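Local coordinates for methionine-binding lipoprotein MetQ (Bacillus subtilis subsp. subtilis, PDB 4GOT), which probably binds methionine and passes it to the membrane permease of the MetNPQ ABC importer, and also takes part in methionine sulfoxide transport, at residues 111-114 against 115-118; 234-237 against 238-242; 38-42 against 43-47; 96-99 against 100-103; 185-189 against 190-194. One frame throughout, in Å; residues are numbered along the deposited sequence.

Contact 1: 111-114 against 115-118; sequences TNNV and AEQG. With MSE (selenomethionine), chain B.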
# COMPACT_ATOMS: atom_id res chain seq x y z
N THR A 111 4.94 -7.47 8.29
CA THR A 111 3.79 -8.08 7.62
C THR A 111 4.36 -9.24 6.79
O THR A 111 5.58 -9.30 6.54
CB THR A 111 2.94 -7.06 6.79
OG1 THR A 111 3.45 -6.94 5.46
CG2 THR A 111 2.87 -5.66 7.46
N ASN A 112 3.48 -10.14 6.39
CA ASN A 112 3.83 -11.29 5.56
C ASN A 112 3.72 -10.99 4.04
O ASN A 112 3.82 -11.90 3.23
CB ASN A 112 3.01 -12.53 5.99
CG ASN A 112 1.53 -12.42 5.65
OD1 ASN A 112 1.10 -11.51 4.96
ND2 ASN A 112 0.74 -13.38 6.14
N ASN A 113 3.60 -9.71 3.67
CA ASN A 113 3.56 -9.23 2.28
C ASN A 113 4.95 -9.41 1.66
O ASN A 113 5.86 -8.60 1.91
CB ASN A 113 3.13 -7.73 2.32
CG ASN A 113 2.83 -7.13 0.97
OD1 ASN A 113 3.40 -7.50 -0.07
ND2 ASN A 113 1.94 -6.15 0.98
N VAL A 114 5.12 -10.48 0.88
CA VAL A 114 6.41 -10.83 0.29
C VAL A 114 7.04 -9.65 -0.45
O VAL A 114 8.23 -9.35 -0.24
CB VAL A 114 6.28 -12.01 -0.69
CG1 VAL A 114 7.62 -12.28 -1.38
CG2 VAL A 114 5.74 -13.26 0.01
N ALA A 115 6.24 -8.98 -1.29
CA ALA A 115 6.67 -7.80 -2.06
C ALA A 115 7.20 -6.64 -1.22
O ALA A 115 8.01 -5.82 -1.71
CB ALA A 115 5.51 -7.32 -2.92
N GLU A 116 6.76 -6.54 0.04
CA GLU A 116 7.16 -5.41 0.88
C GLU A 116 8.27 -5.75 1.88
O GLU A 116 8.55 -4.95 2.76
CB GLU A 116 5.95 -4.86 1.64
CG GLU A 116 4.98 -4.14 0.71
CD GLU A 116 4.10 -3.15 1.44
OE1 GLU A 116 3.67 -3.49 2.58
OE2 GLU A 116 3.84 -2.05 0.87
N GLN A 117 8.92 -6.91 1.76
CA GLN A 117 9.95 -7.27 2.72
C GLN A 117 11.12 -6.28 2.69
O GLN A 117 11.65 -5.93 3.74
CB GLN A 117 10.47 -8.69 2.49
CG GLN A 117 9.40 -9.78 2.71
CD GLN A 117 8.83 -9.82 4.11
OE1 GLN A 117 7.62 -9.50 4.34
NE2 GLN A 117 9.67 -10.17 5.08
N GLY A 118 11.53 -5.85 1.50
CA GLY A 118 12.60 -4.85 1.36
C GLY A 118 12.19 -3.46 1.86
O GLY A 118 12.99 -2.72 2.44
N MSE B . -1.92 0.68 0.31
CA MSE B . -0.75 -0.16 0.70
C MSE B . 0.57 0.67 0.87
O MSE B . 0.86 1.42 -0.02
OXT MSE B . 1.38 0.60 1.83
CB MSE B . -0.52 -1.22 -0.39
CG MSE B . 0.41 -2.33 -0.04
SE MSE B . 0.81 -3.52 -1.57
CE MSE B . -0.99 -4.59 -1.57
O HOH W 1 2.05 -5.16 3.91
O HOH W 2 3.52 -9.68 -2.22
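Asn113 O and Val114 O each accept a backbone N-H from three residues on, Glu116 N at 2.9 Å and Gln117 N at 3.2 Å; these two i to i+3 bonds wind the chain into a tight turn just before helix 117-126, with Glu116 at its N-cap. Just ahead, Thr111 OG1 accepts from Asn113 N in an ST turn. Asn113 and Glu116 both belong to the selenomethionine pocket. Their amide and carboxylate cross obliquely, the planes 23° apart, with Asn113 ND2 3.7 Å from Glu116 CG. One water ties the two together: it accepts from Asn113 ND2, donates to Glu116 OE1 at 2.7 Å and also bonds Thr111 OG1. A second water donates to Asn113 OD1 and accepts from Ala115 N, so water bonds at both ends of the amide would resist its turning over. Asn113 CG is anti to the backbone N (chi1 -171°), which carries Asn113 ND2 to 3.8 Å from SE of the bound selenomethionine. Glu116 OE2, 3.6 Å from the selenomethionine CG, makes a salt bridge with Arg119 and a hydrogen bond with His62. The turn links strand 107-111 to helix 117-126; the backbone of Asn112 hydrogen-bonds Val158 of strand 154-158, and Ala115 rests on Tyr65 and Gln68 of helix 63-72.

Contact 2: 234-237 against 238-242; sequences DFIE and KKYDG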
# COMPACT_ATOMS: atom_id res chain seq x y z
N ASP A 234 -6.68 17.68 -4.01
CA ASP A 234 -7.03 18.51 -2.83
C ASP A 234 -7.84 17.70 -1.78
O ASP A 234 -7.66 17.87 -0.58
CB ASP A 234 -7.85 19.72 -3.25
CG ASP A 234 -7.04 20.77 -4.01
OD1 ASP A 234 -5.78 20.75 -3.96
OD2 ASP A 234 -7.69 21.66 -4.62
N PHE A 235 -8.73 16.83 -2.24
CA PHE A 235 -9.48 15.94 -1.30
C PHE A 235 -8.53 15.06 -0.51
O PHE A 235 -8.58 15.03 0.72
CB PHE A 235 -10.52 15.08 -2.05
CG PHE A 235 -11.13 13.97 -1.22
CD1 PHE A 235 -12.21 14.22 -0.38
CD2 PHE A 235 -10.65 12.67 -1.31
CE1 PHE A 235 -12.79 13.19 0.36
CE2 PHE A 235 -11.21 11.64 -0.55
CZ PHE A 235 -12.29 11.90 0.28
N ILE A 236 -7.64 14.38 -1.22
CA ILE A 236 -6.66 13.51 -0.61
C ILE A 236 -5.82 14.26 0.40
O ILE A 236 -5.62 13.81 1.54
CB ILE A 236 -5.73 12.83 -1.66
CG1 ILE A 236 -6.52 11.84 -2.54
CG2 ILE A 236 -4.59 12.07 -0.99
CD1 ILE A 236 -5.76 11.29 -3.75
N GLU A 237 -5.31 15.41 -0.03
CA GLU A 237 -4.42 16.17 0.79
C GLU A 237 -5.09 16.60 2.11
O GLU A 237 -4.48 16.45 3.18
CB GLU A 237 -3.88 17.39 0.01
CG GLU A 237 -2.81 18.19 0.74
CD GLU A 237 -3.30 19.51 1.35
OE1 GLU A 237 -4.21 20.18 0.76
OE2 GLU A 237 -2.76 19.91 2.40
N LYS A 238 -6.33 17.10 2.05
CA LYS A 238 -7.03 17.60 3.24
C LYS A 238 -7.52 16.50 4.20
O LYS A 238 -7.36 16.62 5.42
CB LYS A 238 -8.22 18.46 2.84
CG LYS A 238 -8.82 19.20 4.02
CD LYS A 238 -9.65 20.38 3.55
CE LYS A 238 -10.21 21.18 4.73
NZ LYS A 238 -9.22 22.11 5.37
N LYS A 239 -8.12 15.45 3.62
CA LYS A 239 -8.82 14.42 4.40
C LYS A 239 -7.90 13.51 5.24
O LYS A 239 -8.28 13.13 6.35
CB LYS A 239 -9.72 13.56 3.52
CG LYS A 239 -10.31 12.37 4.28
CD LYS A 239 -11.74 12.01 3.93
CE LYS A 239 -12.29 11.01 4.96
NZ LYS A 239 -13.50 10.29 4.51
N TYR A 240 -6.71 13.19 4.73
CA TYR A 240 -5.85 12.20 5.37
C TYR A 240 -4.67 12.77 6.14
O TYR A 240 -3.85 11.99 6.63
CB TYR A 240 -5.39 11.15 4.35
CG TYR A 240 -6.58 10.49 3.74
CD1 TYR A 240 -7.44 9.69 4.52
CD2 TYR A 240 -6.92 10.73 2.44
CE1 TYR A 240 -8.57 9.09 3.96
CE2 TYR A 240 -8.05 10.15 1.87
CZ TYR A 240 -8.88 9.33 2.62
OH TYR A 240 -9.98 8.80 1.99
N ASP A 241 -4.61 14.09 6.28
CA ASP A 241 -3.64 14.78 7.15
C ASP A 241 -2.19 14.39 6.87
O ASP A 241 -1.40 14.15 7.79
CB ASP A 241 -3.95 14.52 8.65
CG ASP A 241 -5.28 15.12 9.10
OD1 ASP A 241 -5.86 15.99 8.40
OD2 ASP A 241 -5.75 14.71 10.17
N GLY A 242 -1.84 14.30 5.60
CA GLY A 242 -0.46 14.01 5.22
C GLY A 242 -0.08 12.54 5.27
O GLY A 242 1.02 12.19 4.87
O HOH W 3 -3.14 13.62 3.32
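Lys238, Phe235 and Tyr240 carry most of this last turn of helix 230-239. Lys238 is engaged at its base: Lys238 N bonds Asp234 O at 3.0 Å, and Lys238 CB sits 3.5 Å from the same oxygen before the rest of the chain heads off the helix. One residue further on, Lys239 N bonds Phe235 O in the same i to i+4 pattern.

The Phe235 ring and the Lys239 side chain run side by side in the same direction. With CG anti to the backbone N in both residues (chi1 169° for Phe235), Phe235 CZ meets Lys239 CD at 3.7 Å, and Lys239 CB stands over one ring face. Tyr240 CE2 approaches the same ring, 4.2 Å from Phe235 CE2. The methylene CG of Lys239 lies over the centre of the Tyr240 ring, 3.6 Å above its plane, so that one lysine chain packs against both aromatics. Tyr240 N makes a weak bond to Ile236 O. As the chain leaves the helix, Gly242 N donates a hydrogen bond to a water at 2.7 Å, which also lies 3.1 Å from Ile236 O.

The polar ends of Lys239 and Tyr240 converge on Glu19: Tyr240 OH hydrogen-bonds it and Lys239 NZ makes a salt bridge. An alanine in place of Tyr240 has neither ring nor hydroxyl, which would probably leave Glu19 less firmly held and the Lys239 methylenes able to shift over the gap. This helix end packs on helix 14-29, with Ile236 on Ile20, Phe235 on Glu23, and Tyr240 on Thr15 and Pro16.

Contact 3: 38-42 against 43-47; sequences KVLSD and YKMYN. With MSE (selenomethionine), chain B.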
# COMPACT_ATOMS: atom_id res chain seq x y z
N LYS A 38 -16.26 -2.32 -5.15
CA LYS A 38 -16.23 -3.52 -4.31
C LYS A 38 -15.03 -3.46 -3.35
O LYS A 38 -13.87 -3.24 -3.79
CB LYS A 38 -16.10 -4.80 -5.19
CG LYS A 38 -17.13 -4.92 -6.31
CD LYS A 38 -18.50 -5.27 -5.79
CE LYS A 38 -19.59 -5.12 -6.85
NZ LYS A 38 -19.68 -6.29 -7.77
N VAL A 39 -15.28 -3.65 -2.05
CA VAL A 39 -14.19 -3.74 -1.04
C VAL A 39 -14.03 -5.25 -0.75
O VAL A 39 -15.03 -5.95 -0.58
CB VAL A 39 -14.52 -2.95 0.26
CG1 VAL A 39 -13.38 -3.08 1.24
CG2 VAL A 39 -14.86 -1.47 -0.01
N LEU A 40 -12.80 -5.74 -0.68
CA LEU A 40 -12.54 -7.19 -0.47
C LEU A 40 -11.80 -7.39 0.87
O LEU A 40 -11.23 -6.43 1.41
CB LEU A 40 -11.79 -7.79 -1.68
CG LEU A 40 -12.54 -7.63 -3.02
CD1 LEU A 40 -11.61 -8.08 -4.12
CD2 LEU A 40 -13.89 -8.43 -3.02
N SER A 41 -11.81 -8.60 1.42
CA SER A 41 -11.30 -8.82 2.80
C SER A 41 -9.78 -8.87 2.94
O SER A 41 -9.27 -8.70 4.04
CB SER A 41 -11.90 -10.07 3.44
OG SER A 41 -11.87 -11.19 2.57
N ASP A 42 -9.05 -9.16 1.87
CA ASP A 42 -7.57 -9.09 1.97
C ASP A 42 -6.93 -8.91 0.61
O ASP A 42 -7.54 -9.15 -0.42
CB ASP A 42 -6.99 -10.33 2.72
CG ASP A 42 -6.51 -11.44 1.77
OD1 ASP A 42 -7.37 -12.21 1.30
OD2 ASP A 42 -5.26 -11.54 1.48
N TYR A 43 -5.68 -8.40 0.66
CA TYR A 43 -4.92 -7.96 -0.45
C TYR A 43 -4.86 -9.01 -1.55
O TYR A 43 -4.84 -8.65 -2.73
CB TYR A 43 -3.47 -7.68 0.00
CG TYR A 43 -3.10 -6.38 0.73
CD1 TYR A 43 -3.93 -5.28 0.76
CD2 TYR A 43 -1.85 -6.28 1.36
CE1 TYR A 43 -3.53 -4.10 1.39
CE2 TYR A 43 -1.44 -5.12 2.00
CZ TYR A 43 -2.29 -4.02 2.02
OH TYR A 43 -1.88 -2.89 2.65
N LYS A 44 -4.85 -10.29 -1.20
CA LYS A 44 -4.68 -11.35 -2.22
C LYS A 44 -5.93 -11.48 -3.11
O LYS A 44 -5.85 -12.03 -4.21
CB LYS A 44 -4.33 -12.70 -1.58
CG LYS A 44 -2.92 -12.85 -1.01
CD LYS A 44 -1.82 -12.52 -2.04
CE LYS A 44 -0.71 -13.56 -2.16
NZ LYS A 44 -0.05 -13.83 -0.86
N MSE A 45 -7.07 -10.96 -2.65
CA MSE A 45 -8.30 -11.06 -3.41
C MSE A 45 -8.42 -10.12 -4.63
O MSE A 45 -9.16 -10.42 -5.58
CB MSE A 45 -9.51 -10.84 -2.48
CG MSE A 45 -9.64 -11.95 -1.49
SE MSE A 45 -11.27 -11.73 -0.42
CE MSE A 45 -12.61 -11.96 -1.85
N TYR A 46 -7.71 -9.00 -4.61
CA TYR A 46 -7.97 -7.91 -5.55
C TYR A 46 -7.51 -8.26 -6.98
O TYR A 46 -8.26 -8.10 -7.91
CB TYR A 46 -7.32 -6.62 -5.04
CG TYR A 46 -8.03 -6.07 -3.81
CD1 TYR A 46 -7.70 -6.50 -2.53
CD2 TYR A 46 -9.07 -5.15 -3.94
CE1 TYR A 46 -8.40 -6.01 -1.41
CE2 TYR A 46 -9.78 -4.69 -2.83
CZ TYR A 46 -9.45 -5.10 -1.57
OH TYR A 46 -10.13 -4.56 -0.48
N ASN A 47 -6.29 -8.75 -7.15
CA ASN A 47 -5.79 -9.16 -8.47
C ASN A 47 -6.52 -10.37 -9.01
O ASN A 47 -6.76 -10.48 -10.23
CB ASN A 47 -4.29 -9.40 -8.43
CG ASN A 47 -3.52 -8.09 -8.45
OD1 ASN A 47 -3.99 -7.10 -9.04
ND2 ASN A 47 -2.35 -8.08 -7.82
N MSE B . -1.92 0.68 0.31
CA MSE B . -0.75 -0.16 0.70
C MSE B . 0.57 0.67 0.87
O MSE B . 0.86 1.42 -0.02
OXT MSE B . 1.38 0.60 1.83
CB MSE B . -0.52 -1.22 -0.39
CG MSE B . 0.41 -2.33 -0.04
SE MSE B . 0.81 -3.52 -1.57
CE MSE B . -0.99 -4.59 -1.57
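Val39 CG1 lies 4.0 Å from Tyr46 OH, the two side chains running alongside and pointing the same way. Leu40 does more. Its backbone N donates to Tyr46 OH at 2.9 Å, and Leu40 CB stands over one face of the Tyr46 ring, 3.9 Å from the centroid and 24° off the normal, a CH-pi contact; the two side chains slide past each other in opposite directions. Leu40 CG is anti to the carbonyl carbon (chi1 -59°), which sends CD1 toward CB of Met45, present here as selenomethionine. Ser41 OG comes within 3.1 Å of Met45 SE, a close approach made at the surface.

Asp42 precedes the turn that leads into the helix. Asp42 OD2 accepts from Lys44 N at 3.0 Å, a capping bond that arrives from above the carboxylate plane, while Asp42 O takes Met45 N at 2.9 Å; a side-chain and a main-chain acceptor thus serve successive N-H groups there. Next to it, Tyr43 belongs to the pocket of the bound selenomethionine, whose terminal methyl CE lies 3.4 Å above the Tyr43 ring plane, over its centre, while Tyr43 OH hydrogen-bonds Asn180.

A leucine in place of Tyr46 has no hydroxyl or ring, and Leu40 N would probably be left without a mate here and the packing under Leu40 CB opened. The bend carries the chain from strand 34-38 into helix 44-51, with Leu40 and Tyr46 both on Ala11 of strand 7-12 and the Tyr46 ring stacked on Phe60 of strand 57-62.

Contact 4: 96-99 against 100-103; sequences YKSL and KDLP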
# COMPACT_ATOMS: atom_id res chain seq x y z
N TYR A 96 7.44 1.38 23.19
CA TYR A 96 8.63 2.22 22.98
C TYR A 96 8.32 3.45 22.12
O TYR A 96 7.51 3.41 21.18
CB TYR A 96 9.72 1.40 22.30
CG TYR A 96 10.23 0.28 23.17
CD1 TYR A 96 11.26 0.51 24.09
CD2 TYR A 96 9.67 -0.99 23.09
CE1 TYR A 96 11.73 -0.52 24.89
CE2 TYR A 96 10.13 -2.03 23.89
CZ TYR A 96 11.16 -1.78 24.79
OH TYR A 96 11.62 -2.79 25.57
N LYS A 97 9.04 4.52 22.39
CA LYS A 97 8.79 5.84 21.81
C LYS A 97 9.52 6.04 20.48
O LYS A 97 9.11 6.85 19.65
CB LYS A 97 9.23 6.92 22.82
CG LYS A 97 8.39 8.19 22.77
CD LYS A 97 6.93 7.94 23.17
CE LYS A 97 6.13 9.24 23.07
NZ LYS A 97 4.68 9.04 23.34
N SER A 98 10.59 5.30 20.28
CA SER A 98 11.35 5.36 19.04
C SER A 98 12.19 4.10 18.83
O SER A 98 12.39 3.31 19.73
CB SER A 98 12.25 6.61 19.03
OG SER A 98 13.22 6.45 19.99
N LEU A 99 12.69 3.90 17.62
CA LEU A 99 13.44 2.68 17.32
C LEU A 99 14.80 2.64 18.06
O LEU A 99 15.29 1.56 18.40
CB LEU A 99 13.63 2.48 15.79
CG LEU A 99 12.48 2.28 14.82
CD1 LEU A 99 13.01 2.45 13.39
CD2 LEU A 99 11.78 0.92 15.02
N LYS A 100 15.38 3.81 18.34
CA LYS A 100 16.67 3.87 19.05
C LYS A 100 16.58 3.26 20.46
O LYS A 100 17.60 2.91 21.07
CB LYS A 100 17.16 5.33 19.14
CG LYS A 100 16.16 6.27 19.80
CD LYS A 100 16.77 7.43 20.59
CE LYS A 100 17.01 8.66 19.73
NZ LYS A 100 17.95 9.61 20.43
N ASP A 101 15.34 3.14 20.96
CA ASP A 101 15.10 2.73 22.36
C ASP A 101 14.87 1.23 22.49
O ASP A 101 14.88 0.72 23.60
CB ASP A 101 13.90 3.51 22.96
CG ASP A 101 14.22 4.99 23.23
OD1 ASP A 101 15.39 5.42 23.19
OD2 ASP A 101 13.27 5.76 23.51
N LEU A 102 14.66 0.53 21.37
CA LEU A 102 14.48 -0.92 21.39
C LEU A 102 15.71 -1.59 21.99
O LEU A 102 16.86 -1.16 21.75
CB LEU A 102 14.20 -1.50 19.99
CG LEU A 102 12.96 -1.03 19.21
CD1 LEU A 102 13.04 -1.49 17.76
CD2 LEU A 102 11.67 -1.47 19.90
N PRO A 103 15.49 -2.65 22.79
CA PRO A 103 16.55 -3.35 23.48
C PRO A 103 17.07 -4.52 22.65
O PRO A 103 16.41 -4.96 21.72
CB PRO A 103 15.83 -3.89 24.71
CG PRO A 103 14.46 -4.22 24.19
CD PRO A 103 14.15 -3.14 23.19
O HOH W 4 10.93 4.55 24.40
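Ser98 and Leu99 hold the backbone of the turn through two successive bonds to the third residue on: Asp101 N to Ser98 O and Leu102 N to Leu99 O, each 3.2 Å. The two backbone bonds are those of a short 3-10 turn, set here in the loop that leads from strand 90-92 to strand 107-111, two members of the same mixed sheet. One water adds a longer link, accepting from Lys97 N and donating to Asp101 OD2, 2.8 Å from each of these two atoms. Leu102 makes apolar contact through both methyls, CD2 to Tyr96 and CD1 to Leu99. The Tyr96 ring lies with a face toward Leu102 CA; Tyr96 CD2 meets Leu102 CD2 at 3.8 Å, and Tyr96 OH reaches Pro103 CG at 3.5 Å. Leu99 and Leu102 run side by side in one direction, Leu99 CD2 3.9 Å from Leu102 CD1, and Leu99 continues onto Ala127 and Leu129. A close contact remains where Ser98 OG, set between its own N and carbonyl carbon (chi1 67°), comes to 3.0 Å from Lys100 CG.

Contact 5: 185-189 against 190-194; sequences NKLNP and KKDAI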
# COMPACT_ATOMS: atom_id res chain seq x y z
N ASN A 185 -8.31 0.85 10.95
CA ASN A 185 -8.31 0.72 12.42
C ASN A 185 -8.41 2.06 13.20
O ASN A 185 -8.21 2.07 14.39
CB ASN A 185 -6.98 0.05 12.84
CG ASN A 185 -7.02 -0.56 14.24
OD1 ASN A 185 -7.88 -1.39 14.55
ND2 ASN A 185 -6.06 -0.16 15.08
N LYS A 186 -8.67 3.18 12.54
CA LYS A 186 -8.84 4.48 13.22
C LYS A 186 -7.55 5.04 13.85
O LYS A 186 -7.61 5.86 14.78
CB LYS A 186 -9.95 4.40 14.28
CG LYS A 186 -11.25 3.77 13.80
CD LYS A 186 -11.82 4.46 12.57
CE LYS A 186 -13.34 4.26 12.43
NZ LYS A 186 -13.76 2.84 12.19
N LEU A 187 -6.41 4.60 13.36
CA LEU A 187 -5.14 5.22 13.73
C LEU A 187 -4.88 6.43 12.82
O LEU A 187 -5.30 6.47 11.69
CB LEU A 187 -3.99 4.21 13.63
CG LEU A 187 -4.01 3.04 14.63
CD1 LEU A 187 -2.96 1.98 14.26
CD2 LEU A 187 -3.83 3.58 16.06
N ASN A 188 -4.15 7.39 13.32
CA ASN A 188 -3.73 8.52 12.52
C ASN A 188 -2.21 8.39 12.32
O ASN A 188 -1.44 8.67 13.24
CB ASN A 188 -4.14 9.80 13.26
CG ASN A 188 -3.76 11.07 12.52
OD1 ASN A 188 -3.99 12.17 13.02
ND2 ASN A 188 -3.19 10.93 11.33
N PRO A 189 -1.76 7.94 11.14
CA PRO A 189 -0.34 7.61 11.01
C PRO A 189 0.66 8.75 11.39
O PRO A 189 1.64 8.49 12.09
CB PRO A 189 -0.22 7.22 9.54
CG PRO A 189 -1.57 6.66 9.21
CD PRO A 189 -2.53 7.51 9.97
N LYS A 190 0.39 9.99 11.02
CA LYS A 190 1.34 11.07 11.32
C LYS A 190 1.42 11.47 12.81
O LYS A 190 2.40 12.09 13.23
CB LYS A 190 1.03 12.32 10.47
CG LYS A 190 1.17 12.13 8.97
CD LYS A 190 2.59 11.78 8.53
CE LYS A 190 3.52 13.00 8.52
NZ LYS A 190 4.95 12.58 8.51
N LYS A 191 0.41 11.14 13.60
CA LYS A 191 0.38 11.43 15.04
C LYS A 191 0.77 10.21 15.89
O LYS A 191 1.28 10.36 16.97
CB LYS A 191 -1.02 11.91 15.50
CG LYS A 191 -1.54 13.24 14.95
CD LYS A 191 -2.81 13.74 15.69
CE LYS A 191 -3.89 12.65 15.94
NZ LYS A 191 -5.24 13.12 16.41
N ASP A 192 0.46 9.01 15.41
CA ASP A 192 0.63 7.80 16.20
C ASP A 192 1.85 6.94 15.85
O ASP A 192 2.33 6.25 16.71
CB ASP A 192 -0.58 6.90 16.07
CG ASP A 192 -1.89 7.60 16.39
OD1 ASP A 192 -1.92 8.61 17.14
OD2 ASP A 192 -2.90 7.14 15.85
N ALA A 193 2.31 6.91 14.61
CA ALA A 193 3.50 6.09 14.26
C ALA A 193 4.76 6.63 14.96
O ALA A 193 4.87 7.82 15.17
CB ALA A 193 3.70 6.04 12.77
N ILE A 194 5.69 5.74 15.33
CA ILE A 194 7.00 6.13 15.92
C ILE A 194 8.12 6.37 14.86
O ILE A 194 9.16 6.98 15.16
CB ILE A 194 7.47 5.12 17.03
CG1 ILE A 194 7.79 3.72 16.49
CG2 ILE A 194 6.42 4.99 18.16
CD1 ILE A 194 8.63 2.91 17.49
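Asp192 reaches back to Asn188, and its side chain can be followed atom by atom. Asp192 CB lies 3.4 Å from Asn188 O, the oxygen that also accepts the backbone N-H of Asp192. CG, set beside its own backbone N and anti to the carbonyl carbon (chi1 -53°), remains next to that oxygen. The two carboxylate oxygens then part company: Asp192 OD1 stays 3.9 Å from Asn188 O, whereas Asp192 OD2 takes Asn188 N at 2.8 Å, a nearly straight bond that enters 44° out of the carboxylate plane. On its flank Asp192 OD2 also touches Leu187 CD2 at 3.7 Å.

Asn188 is the N-cap of the short helix 189-192, so the carboxylate of the last helical residue folds back onto the backbone N of the residue just before the helix. The helix follows closely on another: helix 179-184 ends in a Schellman motif with Lys186, at positive phi, as its C-prime residue, Leu187 N bonding Ala182 O and Lys186 N bonding Ile183 O.

Within the new turn Asn188 O accepts two N-H groups, from Lys191 and from Asp192 (N at 2.9 Å). Pro189, which has no N-H to give, contributes its O to Ala193 N at 3.0 Å. The side chain of Asn188 crosses the Lys191 chain, and Asn188 OD1 lies 3.0 Å from Lys191 CE. Pro189 packs on Val179, Ala182 and Ile183 of helix 179-184, while Leu187, Asp192 and Ala193, like Pro189, touch Tyr92 of strand 90-92.

In the fold
Contacts 1 and 3 both line the selenomethionine pocket, which lies between the two lobes of this binding-protein fold: contact 3 belongs to one lobe and contact 1 to the other. Their centres are about 17 Å apart, yet Asn113 ND2 meets Tyr43 CE2 at 3.7 Å beside the ligand. The other three form a chain further out. Asp241 O of contact 2 packs on Lys190 CG of contact 5 at 3.5 Å, and Ile194 CB of contact 5 touches Lys97 O of contact 4, also at 3.5 Å. The side chains of Pro189 and Tyr240 stand about 10 and 11 Å from the ligand. Contact 4 is the remotest from contact 3, about 34 Å between centres.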